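Local atomic coordinates of putative O-acetylhomoserine (Thiol)-lyase (Campylobacter jejuni, PDB entry 4OC9), a protein that probably uses pyridoxal 5'-phosphate to make homocysteine from O-acetylhomoserine and sulfide. Residues N71-A76 against A218-K223; S105-G110 against D131-D136; L229-R234 against N249-D254; T31-E36 against I53-S58; H296-E301 against K336-G341. All blocks are in the same frame, centred on the assembly; numbering follows the deposited sequence.

The five contacts sample one chain of a tetrameric, pyridoxal-phosphate-dependent enzyme. Contact 1 sets the end of helix 60-73 and the turn into the outermost strand 77-81 against the neighbouring strand 217-221, and contact 2, whose segments fall within the loop that contact 1 closes, joins two strand-to-helix turns of the same sheet about 24 Å away, centre to centre. Contact 3 lies toward the surface, its nearest atoms about 6 Å from contact 1. Contact 5 packs the long helix 276-309 against the entry to the smaller sheet, about 41 Å from contact 4 between centres. Contact 4 reaches the cofactor: Tyr54 and Arg56 hydrogen-bond to the pyridoxyl-lysine of a second subunit, whose Tyr109, a residue of contact 2, also meets Arg56.

Contact 1 (N71-A76 against A218-K223)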
# COMPACT_ATOMS: atom_id res chain seq x y z
N ASN D 71 21.81 -0.88 -13.11
CA ASN D 71 22.69 0.28 -13.20
C ASN D 71 23.66 0.36 -12.04
O ASN D 71 24.83 0.59 -12.26
CB ASN D 71 21.89 1.58 -13.29
CG ASN D 71 21.10 1.67 -14.58
OD1 ASN D 71 21.22 0.81 -15.43
ND2 ASN D 71 20.26 2.68 -14.70
N VAL D 72 23.18 0.13 -10.82
CA VAL D 72 24.10 0.19 -9.67
C VAL D 72 25.12 -0.94 -9.71
O VAL D 72 26.22 -0.77 -9.25
CB VAL D 72 23.42 0.29 -8.27
CG1 VAL D 72 22.57 1.54 -8.23
CG2 VAL D 72 22.57 -0.92 -7.97
N GLU D 73 24.75 -2.10 -10.24
CA GLU D 73 25.69 -3.24 -10.35
C GLU D 73 26.63 -3.11 -11.54
O GLU D 73 27.65 -3.80 -11.59
CB GLU D 73 24.96 -4.58 -10.43
CG GLU D 73 24.36 -5.14 -9.15
CD GLU D 73 25.40 -5.69 -8.16
OE1 GLU D 73 24.98 -6.35 -7.18
OE2 GLU D 73 26.62 -5.49 -8.35
N GLY D 74 26.34 -2.22 -12.48
CA GLY D 74 27.16 -2.05 -13.67
C GLY D 74 26.78 -3.13 -14.70
O GLY D 74 27.57 -3.48 -15.58
N GLY D 75 25.57 -3.68 -14.58
CA GLY D 75 25.09 -4.72 -15.49
C GLY D 75 24.23 -4.13 -16.59
O GLY D 75 24.11 -2.94 -16.71
N ALA D 76 23.59 -4.99 -17.37
CA ALA D 76 22.73 -4.54 -18.49
C ALA D 76 21.24 -4.49 -18.25
O ALA D 76 20.58 -3.51 -18.63
CB ALA D 76 22.98 -5.45 -19.71
N ALA D 218 15.80 -10.38 -7.24
CA ALA D 218 16.14 -9.88 -8.55
C ALA D 218 17.21 -10.70 -9.25
O ALA D 218 18.12 -11.23 -8.60
CB ALA D 218 16.61 -8.45 -8.46
N LEU D 219 17.11 -10.78 -10.58
CA LEU D 219 18.12 -11.47 -11.39
C LEU D 219 18.66 -10.38 -12.28
O LEU D 219 17.91 -9.73 -13.01
CB LEU D 219 17.60 -12.59 -12.29
CG LEU D 219 16.87 -13.79 -11.69
CD1 LEU D 219 15.44 -13.33 -11.37
CD2 LEU D 219 16.80 -14.93 -12.70
N ILE D 220 19.97 -10.21 -12.25
CA ILE D 220 20.63 -9.19 -13.04
C ILE D 220 21.66 -9.82 -13.97
O ILE D 220 22.45 -10.68 -13.55
CB ILE D 220 21.32 -8.21 -12.12
CG1 ILE D 220 20.32 -7.67 -11.10
CG2 ILE D 220 21.95 -7.09 -12.92
CD1 ILE D 220 20.94 -6.75 -10.08
N GLU D 221 21.68 -9.39 -15.23
CA GLU D 221 22.65 -9.96 -16.16
C GLU D 221 23.67 -8.91 -16.59
O GLU D 221 23.38 -7.70 -16.70
CB GLU D 221 21.99 -10.56 -17.40
CG GLU D 221 21.51 -9.59 -18.48
CD GLU D 221 20.87 -10.33 -19.67
OE1 GLU D 221 21.51 -10.37 -20.74
OE2 GLU D 221 19.80 -10.97 -19.51
N ARG D 222 24.90 -9.38 -16.82
CA ARG D 222 25.96 -8.46 -17.23
C ARG D 222 25.81 -8.03 -18.66
O ARG D 222 25.00 -8.58 -19.43
CB ARG D 222 27.33 -9.14 -17.19
CG ARG D 222 27.54 -10.31 -18.17
CD ARG D 222 29.00 -10.78 -18.17
NE ARG D 222 29.30 -11.98 -18.99
CZ ARG D 222 29.66 -11.98 -20.27
NH1 ARG D 222 29.74 -10.85 -20.98
NH2 ARG D 222 29.92 -13.13 -20.86
N LYS D 223 26.61 -7.06 -19.02
CA LYS D 223 26.60 -6.58 -20.39
C LYS D 223 27.26 -7.64 -21.26
O LYS D 223 28.19 -8.29 -20.82
CB LYS D 223 27.40 -5.29 -20.50
CG LYS D 223 26.77 -4.16 -19.72
CD LYS D 223 27.57 -2.89 -19.78
CE LYS D 223 26.82 -1.82 -19.04
NZ LYS D 223 27.48 -0.50 -19.12
O HOH W 1 28.28 -5.87 -16.80
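Glu73 and Ile220 meet because both first torsions (chi1 -76° and -54°) set CG and CG1 beside their own backbone N, which brings Glu73 CG within 3.9 Å of CD1 at the end of the Ile220 branch, the two side chains crossing at about a right angle. The fold element is a helix-to-strand passage: helix 60-73 ends in a Schellman motif with Gly74, of positive phi, as C-prime residue, and the chain enters strand 77-81 beside strand 217-221. A bend at chi2 turns the carboxylate of Glu73 aside, where OE1 accepts from His202 and Asn182, so the contact with Ile220 uses the aliphatic part alone.

Beyond the helix the backbones take over. Gly75 lies close to the backbone of 218-223, its CA 4.2 Å from that of Arg222 and 3.6 Å from Glu221 O. Lys223, extended beyond CG, runs alongside this turn; its CG lies 4.0 Å from Ala76 CB, and CE comes 3.7 Å from Gly75 O. A water accepts from Lys223 N and donates to Gly74 O. The direct backbone bond is nearly straight: Ala76 N donates to Glu221 O at 2.8 Å.

Contact 2 (S105-G110 against D131-D136)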
# COMPACT_ATOMS: atom_id res chain seq x y z
N SER D 105 28.38 -23.84 -4.40
CA SER D 105 29.24 -23.66 -3.24
C SER D 105 28.67 -24.35 -1.99
O SER D 105 27.46 -24.35 -1.75
CB SER D 105 29.45 -22.15 -2.96
OG SER D 105 30.15 -21.94 -1.76
N ASN D 106 29.58 -24.91 -1.21
CA ASN D 106 29.22 -25.61 0.02
C ASN D 106 28.97 -24.61 1.14
O ASN D 106 28.61 -24.98 2.25
CB ASN D 106 30.33 -26.58 0.43
CG ASN D 106 31.64 -25.89 0.80
OD1 ASN D 106 31.93 -24.75 0.40
ND2 ASN D 106 32.47 -26.60 1.53
N LYS D 107 29.21 -23.33 0.86
CA LYS D 107 28.98 -22.28 1.86
C LYS D 107 27.97 -21.22 1.34
O LYS D 107 28.36 -20.19 0.80
CB LYS D 107 30.28 -21.63 2.32
CG LYS D 107 31.23 -22.62 2.96
CD LYS D 107 32.45 -21.96 3.56
CE LYS D 107 33.37 -23.02 4.08
NZ LYS D 107 34.51 -22.45 4.83
N ILE D 108 26.68 -21.55 1.49
CA ILE D 108 25.60 -20.69 1.07
C ILE D 108 24.40 -20.73 2.01
O ILE D 108 24.38 -21.49 2.99
CB ILE D 108 25.07 -21.05 -0.32
CG1 ILE D 108 24.51 -22.48 -0.33
CG2 ILE D 108 26.17 -20.85 -1.34
CD1 ILE D 108 23.96 -22.93 -1.67
N TYR D 109 23.42 -19.88 1.68
CA TYR D 109 22.20 -19.77 2.43
C TYR D 109 21.52 -21.12 2.45
O TYR D 109 21.38 -21.77 1.42
CB TYR D 109 21.31 -18.64 1.85
CG TYR D 109 19.94 -18.57 2.46
CD1 TYR D 109 19.76 -18.18 3.77
CD2 TYR D 109 18.81 -18.82 1.68
CE1 TYR D 109 18.49 -18.10 4.32
CE2 TYR D 109 17.54 -18.73 2.21
CZ TYR D 109 17.37 -18.38 3.54
OH TYR D 109 16.09 -18.30 4.05
N GLY D 110 21.12 -21.53 3.65
CA GLY D 110 20.46 -22.81 3.89
C GLY D 110 19.31 -23.11 2.96
O GLY D 110 19.18 -24.23 2.44
N ASP D 131 33.88 -26.87 -2.92
CA ASP D 131 34.41 -26.08 -1.84
C ASP D 131 35.01 -24.77 -2.39
O ASP D 131 35.99 -24.81 -3.16
CB ASP D 131 35.48 -26.92 -1.12
CG ASP D 131 36.08 -26.22 0.11
OD1 ASP D 131 35.67 -25.10 0.52
OD2 ASP D 131 37.00 -26.84 0.69
N ILE D 132 34.46 -23.62 -1.99
CA ILE D 132 34.99 -22.34 -2.47
C ILE D 132 36.41 -22.11 -2.00
O ILE D 132 37.11 -21.28 -2.56
CB ILE D 132 34.25 -21.07 -2.00
CG1 ILE D 132 34.03 -21.19 -0.51
CG2 ILE D 132 32.93 -20.89 -2.68
CD1 ILE D 132 33.97 -19.83 0.13
N ASP D 133 36.81 -22.78 -0.92
CA ASP D 133 38.17 -22.64 -0.38
C ASP D 133 39.20 -23.51 -1.09
O ASP D 133 40.37 -23.35 -0.87
CB ASP D 133 38.18 -22.94 1.12
CG ASP D 133 37.47 -21.87 1.94
OD1 ASP D 133 37.51 -20.69 1.53
OD2 ASP D 133 36.94 -22.19 3.03
N ASP D 134 38.75 -24.40 -1.96
CA ASP D 134 39.64 -25.29 -2.70
C ASP D 134 39.03 -25.50 -4.10
O ASP D 134 38.40 -26.52 -4.38
CB ASP D 134 39.75 -26.63 -1.96
CG ASP D 134 40.68 -27.61 -2.65
OD1 ASP D 134 41.49 -27.18 -3.51
OD2 ASP D 134 40.59 -28.81 -2.30
N LEU D 135 39.29 -24.55 -4.97
CA LEU D 135 38.74 -24.56 -6.31
C LEU D 135 39.03 -25.73 -7.21
O LEU D 135 38.33 -25.92 -8.20
CB LEU D 135 38.94 -23.21 -7.00
CG LEU D 135 38.24 -22.04 -6.26
CD1 LEU D 135 38.50 -20.71 -6.96
CD2 LEU D 135 36.73 -22.25 -6.12
N ASP D 136 40.04 -26.52 -6.90
CA ASP D 136 40.30 -27.68 -7.74
C ASP D 136 39.03 -28.56 -7.65
O ASP D 136 38.69 -29.26 -8.61
CB ASP D 136 41.52 -28.50 -7.30
CG ASP D 136 42.84 -27.77 -7.47
OD1 ASP D 136 42.90 -26.79 -8.26
OD2 ASP D 136 43.83 -28.20 -6.84
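This is a polar contact with an apolar patch, made between two loops that follow neighbouring parallel strands of the large sheet: Ser105-Gly110 leads from strand 101-105 to helix 110-119, and Asp131-Asp136 from strand 126-130 to helix 136-141. Lys107 and Asp133 carry the charge. The lysine chain is extended beyond CG and crosses the aspartate at about a right angle, with NZ meeting OD2 of Asp133 nearly end-on at 3.0 Å in a salt bridge. Neither group depends on the other alone, since NZ also bonds to Gln158 and Tyr326, and Tyr326 OH bonds to Asp133 OD2 as well; this ring of partners would be expected to restrict the rotation of both ends.

Under the ion pair, Ile132 packs between the loops. Its CG2 comes 3.7 Å from Ser105 CB, while CD1 lies 4.3 Å from Lys107 CD. Asn106 lays its amide across Asp131, the two flat groups 54° apart, with ND2 3.7 Å from Asp131 OD1 and OD1 3.6 Å from Asp131 CA.

Each loop is also braced from within. Ser105 OG, anti to its own N (chi1 173°), accepts from Lys107 N at 3.1 Å, and Asp131 OD1 takes Asp133 N from above the carboxylate plane. An ST turn in one loop, and an Asx turn with its type I beta turn in the other, thus shape the chain at the C-terminal ends of adjacent parallel strands in the alpha/beta domain.

Contact 3 (L229-R234 against N249-D254)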
# COMPACT_ATOMS: atom_id res chain seq x y z
N LEU D 229 26.03 -16.99 -24.35
CA LEU D 229 24.87 -17.88 -24.57
C LEU D 229 24.64 -18.24 -26.02
O LEU D 229 24.29 -19.39 -26.33
CB LEU D 229 23.60 -17.28 -23.96
CG LEU D 229 23.57 -17.16 -22.43
CD1 LEU D 229 22.32 -16.44 -21.96
CD2 LEU D 229 23.66 -18.54 -21.77
N LYS D 230 24.77 -17.26 -26.90
CA LYS D 230 24.58 -17.51 -28.32
C LYS D 230 25.68 -18.39 -28.89
O LYS D 230 26.85 -18.20 -28.59
CB LYS D 230 24.48 -16.19 -29.10
CG LYS D 230 23.20 -15.41 -28.89
CD LYS D 230 23.23 -14.14 -29.71
CE LYS D 230 21.93 -13.37 -29.61
NZ LYS D 230 21.94 -12.06 -30.29
N ASN D 231 25.29 -19.33 -29.74
CA ASN D 231 26.23 -20.26 -30.39
C ASN D 231 27.10 -21.00 -29.40
O ASN D 231 28.28 -21.17 -29.62
CB ASN D 231 27.10 -19.51 -31.39
CG ASN D 231 26.29 -18.81 -32.45
OD1 ASN D 231 25.21 -19.26 -32.83
ND2 ASN D 231 26.84 -17.72 -32.98
N ASN D 232 26.50 -21.45 -28.31
CA ASN D 232 27.21 -22.19 -27.30
C ASN D 232 26.43 -23.48 -27.12
O ASN D 232 25.28 -23.47 -26.68
CB ASN D 232 27.33 -21.35 -26.02
CG ASN D 232 28.03 -22.08 -24.89
OD1 ASN D 232 28.10 -23.30 -24.85
ND2 ASN D 232 28.49 -21.33 -23.92
N ASP D 233 27.06 -24.58 -27.53
CA ASP D 233 26.48 -25.92 -27.46
C ASP D 233 26.01 -26.32 -26.07
O ASP D 233 25.23 -27.26 -25.90
CB ASP D 233 27.51 -26.97 -27.92
CG ASP D 233 27.93 -26.81 -29.37
OD1 ASP D 233 27.34 -25.97 -30.10
OD2 ASP D 233 28.86 -27.55 -29.78
N ARG D 234 26.53 -25.65 -25.06
CA ARG D 234 26.15 -25.98 -23.70
C ARG D 234 24.73 -25.45 -23.37
O ARG D 234 24.06 -25.99 -22.49
CB ARG D 234 27.19 -25.40 -22.74
CG ARG D 234 26.98 -25.83 -21.31
CD ARG D 234 28.02 -25.21 -20.39
NE ARG D 234 29.40 -25.60 -20.69
CZ ARG D 234 30.01 -26.70 -20.23
NH1 ARG D 234 29.37 -27.60 -19.48
NH2 ARG D 234 31.27 -26.92 -20.55
N ASN D 249 13.73 -18.47 -32.24
CA ASN D 249 15.04 -18.91 -31.77
C ASN D 249 15.67 -17.69 -31.13
O ASN D 249 15.92 -16.68 -31.80
CB ASN D 249 15.89 -19.50 -32.91
CG ASN D 249 17.22 -20.06 -32.41
OD1 ASN D 249 17.80 -19.57 -31.45
ND2 ASN D 249 17.71 -21.08 -33.09
N LEU D 250 15.90 -17.78 -29.83
CA LEU D 250 16.47 -16.65 -29.08
C LEU D 250 17.79 -16.10 -29.57
O LEU D 250 18.01 -14.90 -29.46
CB LEU D 250 16.56 -16.99 -27.59
CG LEU D 250 15.21 -17.25 -26.92
CD1 LEU D 250 15.35 -17.78 -25.51
CD2 LEU D 250 14.33 -16.00 -26.95
N ASN D 251 18.65 -16.94 -30.16
CA ASN D 251 19.94 -16.43 -30.64
C ASN D 251 19.79 -15.44 -31.79
O ASN D 251 20.76 -14.82 -32.21
CB ASN D 251 20.93 -17.54 -30.98
CG ASN D 251 20.51 -18.36 -32.17
OD1 ASN D 251 19.79 -17.88 -33.05
ND2 ASN D 251 20.98 -19.61 -32.22
N THR D 252 18.57 -15.28 -32.28
CA THR D 252 18.27 -14.34 -33.37
C THR D 252 17.96 -12.93 -32.86
O THR D 252 17.87 -11.99 -33.65
CB THR D 252 17.00 -14.83 -34.09
OG1 THR D 252 17.28 -16.12 -34.63
CG2 THR D 252 16.42 -13.92 -35.22
N LEU D 253 17.78 -12.78 -31.55
CA LEU D 253 17.41 -11.49 -30.97
C LEU D 253 18.52 -10.58 -30.54
O LEU D 253 19.49 -11.02 -29.96
CB LEU D 253 16.51 -11.73 -29.74
CG LEU D 253 15.22 -12.55 -29.93
CD1 LEU D 253 14.54 -12.77 -28.58
CD2 LEU D 253 14.27 -11.88 -30.91
N ASP D 254 18.32 -9.30 -30.79
CA ASP D 254 19.28 -8.31 -30.39
C ASP D 254 18.72 -7.70 -29.07
O ASP D 254 18.31 -6.54 -29.00
CB ASP D 254 19.45 -7.29 -31.49
CG ASP D 254 20.56 -6.29 -31.18
OD1 ASP D 254 21.35 -6.50 -30.23
OD2 ASP D 254 20.66 -5.29 -31.92
O HOH W 2 21.99 -12.58 -33.19
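Lys230 lies across Asn251, its CG 3.7 Å from Asn251 CB, and runs on over the backbone of the turn beyond it. The lysine occupies the second position of a type II beta turn, Leu229 to Asn232, which follows helix 225-229; the surface it covers belongs to a short 3-10 segment, 250-252, opened by an Asx turn in which Asn249 OD1 accepts from Asn251 N. Both lie in the long connection between helices 225-229 and 257-270, toward the outside of the chain, and this contact draws the two ends of that connection together.

With CG beside the backbone N (chi1 -72°) and every later torsion extended, the lysine reaches far enough to pass Asn251 O, which its CE approaches to 3.2 Å. The Asn251 amide takes another course: its ND2 bonds to Asn239, whose side chain also holds Asn231 N and Leu229 O, a second tie between the turn and the 3-10 segment. A water accepts from Lys230 NZ at 2.9 Å and donates to Asn251 O, which gives the ammonium a second partner. Its direct bond is the shorter one: NZ donates to Leu253 O at 2.7 Å, arriving 36° above the carbonyl plane.

Contact 4 (T31-E36 against I53-S58); sequences TAYNFE and IYSRLS
Tyr33 turns its ring edge to the opposite backbone: Ile53 O lies in the ring plane, 3.6 Å from CD1, and Ser55 N is also at the edge, so the ring meets that backbone with its edge. With CG beside the backbone N (chi1 -53°), the hydroxyl arrives at Ser55, where Tyr33 OH donates to Ser55 OG at 2.8 Å. That OG bonds to Asn30 too, which helps to fix the serine. Phe35 follows and touches Ile53 through CZ, 4.4 Å from Ile53 CG2, while Tyr33 O sits over one face of the phenyl ring.

Tyr54 points another way. Its CG is anti to the backbone N (chi1 -175°), which takes the ring past Thr31, with CD1 3.2 Å from Thr31 O. The same carbonyl accepts an almost straight bond from Ser55 N at 2.8 Å. These loops flank helix 38-45 and belong to the N-terminal part of the chain that, as in other trans-sulfuration enzymes, reaches into the active site of a partner subunit: Tyr54 OH and Arg56 NH2 both hydrogen-bond to the pyridoxyl-lysine of the second subunit, and Tyr54 OH also meets Ser205 there. Tyr54 CD2 lies over one face of the Arg56 guanidinium. On the Phe35 side, a water donates to both Tyr33 O and Ile53 O, bridging the loops 2.8 Å from the latter.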
# COMPACT_ATOMS: atom_id res chain seq x y z
N THR D 31 -2.97 -4.73 -12.98
CA THR D 31 -2.59 -5.97 -13.67
C THR D 31 -2.60 -5.90 -15.16
O THR D 31 -1.82 -6.61 -15.80
CB THR D 31 -3.50 -7.14 -13.28
OG1 THR D 31 -4.88 -6.79 -13.48
CG2 THR D 31 -3.32 -7.47 -11.82
N ALA D 32 -3.45 -5.03 -15.72
CA ALA D 32 -3.54 -4.94 -17.19
C ALA D 32 -3.39 -3.56 -17.75
O ALA D 32 -3.54 -2.57 -17.05
CB ALA D 32 -4.82 -5.59 -17.68
N TYR D 33 -3.17 -3.52 -19.05
CA TYR D 33 -2.95 -2.28 -19.77
C TYR D 33 -3.83 -2.14 -21.01
O TYR D 33 -4.16 -3.12 -21.68
CB TYR D 33 -1.46 -2.25 -20.13
CG TYR D 33 -0.62 -2.47 -18.90
CD1 TYR D 33 -0.31 -3.76 -18.48
CD2 TYR D 33 -0.24 -1.40 -18.08
CE1 TYR D 33 0.42 -3.98 -17.31
CE2 TYR D 33 0.49 -1.61 -16.93
CZ TYR D 33 0.82 -2.89 -16.54
OH TYR D 33 1.50 -3.10 -15.36
N ASN D 34 -4.22 -0.91 -21.31
CA ASN D 34 -5.06 -0.63 -22.45
C ASN D 34 -4.24 -0.48 -23.71
O ASN D 34 -3.55 0.52 -23.88
CB ASN D 34 -5.84 0.66 -22.17
CG ASN D 34 -6.86 1.02 -23.26
OD1 ASN D 34 -7.21 2.17 -23.38
ND2 ASN D 34 -7.33 0.04 -24.03
N PHE D 35 -4.28 -1.48 -24.59
CA PHE D 35 -3.54 -1.41 -25.83
C PHE D 35 -4.25 -0.35 -26.66
O PHE D 35 -5.47 -0.26 -26.63
CB PHE D 35 -3.54 -2.72 -26.58
CG PHE D 35 -3.04 -3.86 -25.77
CD1 PHE D 35 -1.68 -3.95 -25.44
CD2 PHE D 35 -3.88 -4.86 -25.35
CE1 PHE D 35 -1.21 -4.98 -24.67
CE2 PHE D 35 -3.40 -5.91 -24.59
CZ PHE D 35 -2.07 -5.97 -24.26
N GLU D 36 -3.47 0.44 -27.40
CA GLU D 36 -4.02 1.54 -28.24
C GLU D 36 -4.76 1.02 -29.48
O GLU D 36 -5.61 1.72 -30.01
CB GLU D 36 -2.93 2.51 -28.68
CG GLU D 36 -2.13 3.10 -27.53
CD GLU D 36 -1.04 4.02 -27.99
OE1 GLU D 36 -1.30 4.86 -28.87
OE2 GLU D 36 0.08 3.95 -27.44
N ILE D 53 2.02 -5.45 -21.15
CA ILE D 53 1.04 -6.46 -21.53
C ILE D 53 0.16 -6.90 -20.36
O ILE D 53 -1.05 -6.71 -20.37
CB ILE D 53 1.73 -7.73 -22.06
CG1 ILE D 53 2.49 -7.43 -23.34
CG2 ILE D 53 0.69 -8.80 -22.33
CD1 ILE D 53 3.28 -8.62 -23.90
N TYR D 54 0.81 -7.46 -19.34
CA TYR D 54 0.14 -7.97 -18.16
C TYR D 54 1.18 -8.04 -17.06
O TYR D 54 2.29 -8.53 -17.28
CB TYR D 54 -0.42 -9.35 -18.47
CG TYR D 54 -1.24 -9.95 -17.36
CD1 TYR D 54 -2.53 -9.45 -17.08
CD2 TYR D 54 -0.81 -11.08 -16.68
CE1 TYR D 54 -3.33 -10.02 -16.10
CE2 TYR D 54 -1.60 -11.64 -15.69
CZ TYR D 54 -2.86 -11.11 -15.42
OH TYR D 54 -3.64 -11.70 -14.44
N SER D 55 0.79 -7.57 -15.87
CA SER D 55 1.69 -7.50 -14.70
C SER D 55 2.37 -8.77 -14.24
O SER D 55 3.37 -8.68 -13.52
CB SER D 55 1.08 -6.72 -13.53
OG SER D 55 0.89 -5.40 -13.95
N ARG D 56 1.85 -9.92 -14.60
CA ARG D 56 2.57 -11.15 -14.21
C ARG D 56 3.92 -11.20 -14.92
O ARG D 56 4.86 -11.79 -14.40
CB ARG D 56 1.74 -12.41 -14.48
CG ARG D 56 2.54 -13.71 -14.53
CD ARG D 56 1.70 -14.96 -14.45
NE ARG D 56 0.38 -14.89 -15.06
CZ ARG D 56 0.03 -15.14 -16.32
NH1 ARG D 56 0.93 -15.43 -17.24
NH2 ARG D 56 -1.25 -15.05 -16.65
N LEU D 57 4.02 -10.56 -16.08
CA LEU D 57 5.27 -10.52 -16.87
C LEU D 57 6.12 -9.31 -16.50
O LEU D 57 7.31 -9.44 -16.27
CB LEU D 57 4.97 -10.40 -18.36
CG LEU D 57 3.94 -11.37 -18.93
CD1 LEU D 57 4.06 -11.32 -20.44
CD2 LEU D 57 4.24 -12.75 -18.45
N SER D 58 5.51 -8.11 -16.50
CA SER D 58 6.23 -6.92 -16.15
C SER D 58 5.24 -5.83 -15.73
O SER D 58 4.09 -5.80 -16.16
CB SER D 58 7.06 -6.39 -17.31
OG SER D 58 6.22 -5.89 -18.35
O HOH W 3 -5.98 -9.37 -13.30
O HOH W 4 -3.46 -5.58 -21.24

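Contact 5 (H296-E301 against K336-G341); sequences HSQNAE and KNFASG
The long helix 276-309 is here packed against the loop that leads from helix 327-333 into strand 342-346, with Ser297 and Phe338 in the middle. Ser297 CB rests against the base of the phenylalanine, 3.4 Å from Phe338 CB, and lies 3.5 Å from Phe338 CD1. Gln298, one residue on, lies beside the same ring and points the same way, its CG 3.7 Å from Phe338 CE1 and its amide plane turned 75° from the ring.

Ser297 OG, beside its own backbone N (chi1 -63°), faces the loop and accepts a weak, bent bond from Ser340 N at 3.0 Å; it also bonds back to Ile293 O one helical turn earlier. The contact joins helix 276-309 to the lead-in of strand 342-346 of the smaller five-stranded sheet, where Gly341 pairs by backbone bonds with Ile406 just past strand 401-405. Further along the helix, Ala300 CB sits 3.4 Å from Ser340 O, a carbonyl that accepts from Tyr318 OH, and 4.0 Å from Gly341 CA. A water accepts from Ala339 N at 2.9 Å and donates to Glu301 OE2, with a weaker bond to Ser297 O.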
# COMPACT_ATOMS: atom_id res chain seq x y z
N HIS D 296 25.49 0.09 8.91
CA HIS D 296 25.44 -1.31 9.26
C HIS D 296 26.87 -1.83 9.43
O HIS D 296 27.15 -2.58 10.37
CB HIS D 296 24.79 -2.19 8.19
CG HIS D 296 23.30 -2.08 8.09
ND1 HIS D 296 22.45 -2.73 8.96
CD2 HIS D 296 22.51 -1.60 7.10
CE1 HIS D 296 21.21 -2.54 8.59
NE2 HIS D 296 21.22 -1.84 7.47
N SER D 297 27.73 -1.46 8.49
CA SER D 297 29.14 -1.90 8.48
C SER D 297 29.93 -1.38 9.65
O SER D 297 30.64 -2.11 10.30
CB SER D 297 29.80 -1.56 7.15
OG SER D 297 29.16 -2.25 6.06
N GLN D 298 29.82 -0.09 9.89
CA GLN D 298 30.52 0.53 11.01
C GLN D 298 30.07 -0.14 12.34
O GLN D 298 30.91 -0.46 13.18
CB GLN D 298 30.24 2.03 11.04
CG GLN D 298 30.80 2.78 9.85
CD GLN D 298 30.25 4.21 9.70
OE1 GLN D 298 29.11 4.50 10.09
NE2 GLN D 298 31.04 5.08 9.08
N ASN D 299 28.76 -0.30 12.53
CA ASN D 299 28.28 -0.95 13.74
C ASN D 299 28.78 -2.38 13.85
O ASN D 299 29.23 -2.80 14.92
CB ASN D 299 26.77 -0.98 13.82
CG ASN D 299 26.15 0.35 14.20
OD1 ASN D 299 26.83 1.25 14.65
ND2 ASN D 299 24.83 0.45 14.07
N ALA D 300 28.72 -3.14 12.76
CA ALA D 300 29.16 -4.52 12.79
C ALA D 300 30.60 -4.65 13.23
O ALA D 300 30.95 -5.55 14.01
CB ALA D 300 28.98 -5.17 11.43
N GLU D 301 31.44 -3.76 12.72
CA GLU D 301 32.86 -3.79 13.06
C GLU D 301 33.09 -3.56 14.54
O GLU D 301 33.87 -4.29 15.14
CB GLU D 301 33.63 -2.81 12.21
CG GLU D 301 35.13 -2.95 12.36
CD GLU D 301 35.82 -2.18 11.18
OE1 GLU D 301 36.96 -1.62 11.21
OE2 GLU D 301 35.15 -2.18 10.12
N LYS D 336 35.64 -0.06 -0.46
CA LYS D 336 35.30 0.90 0.61
C LYS D 336 35.59 0.49 2.08
O LYS D 336 35.24 1.16 3.07
CB LYS D 336 33.84 1.29 0.49
CG LYS D 336 33.51 2.22 -0.66
CD LYS D 336 32.05 2.63 -0.62
CE LYS D 336 31.59 3.72 -1.65
NZ LYS D 336 32.04 3.61 -3.07
N ASN D 337 36.27 -0.62 2.21
CA ASN D 337 36.63 -1.15 3.51
C ASN D 337 35.48 -1.34 4.51
O ASN D 337 35.60 -1.01 5.69
CB ASN D 337 37.77 -0.36 4.15
CG ASN D 337 38.50 -1.18 5.20
OD1 ASN D 337 38.82 -2.35 4.97
ND2 ASN D 337 38.80 -0.56 6.33
N PHE D 338 34.32 -1.75 4.01
CA PHE D 338 33.12 -2.01 4.80
C PHE D 338 32.77 -3.43 4.45
O PHE D 338 32.82 -3.80 3.30
CB PHE D 338 31.96 -1.07 4.51
CG PHE D 338 32.19 0.37 4.90
CD1 PHE D 338 32.31 0.73 6.23
CD2 PHE D 338 32.12 1.38 3.95
CE1 PHE D 338 32.50 2.04 6.61
CE2 PHE D 338 32.27 2.70 4.32
CZ PHE D 338 32.47 3.03 5.65
N ALA D 339 32.41 -4.23 5.44
CA ALA D 339 32.10 -5.64 5.22
C ALA D 339 30.65 -6.08 5.48
O ALA D 339 30.37 -7.26 5.72
CB ALA D 339 33.04 -6.46 6.06
N SER D 340 29.75 -5.12 5.48
CA SER D 340 28.30 -5.36 5.70
C SER D 340 27.95 -5.66 7.16
O SER D 340 28.80 -5.59 8.04
CB SER D 340 27.76 -6.40 4.75
OG SER D 340 26.35 -6.42 4.81
N GLY D 341 26.69 -5.98 7.42
CA GLY D 341 26.22 -6.21 8.79
C GLY D 341 25.97 -7.58 9.32
O GLY D 341 25.33 -7.72 10.36
O HOH W 5 32.88 -3.41 8.20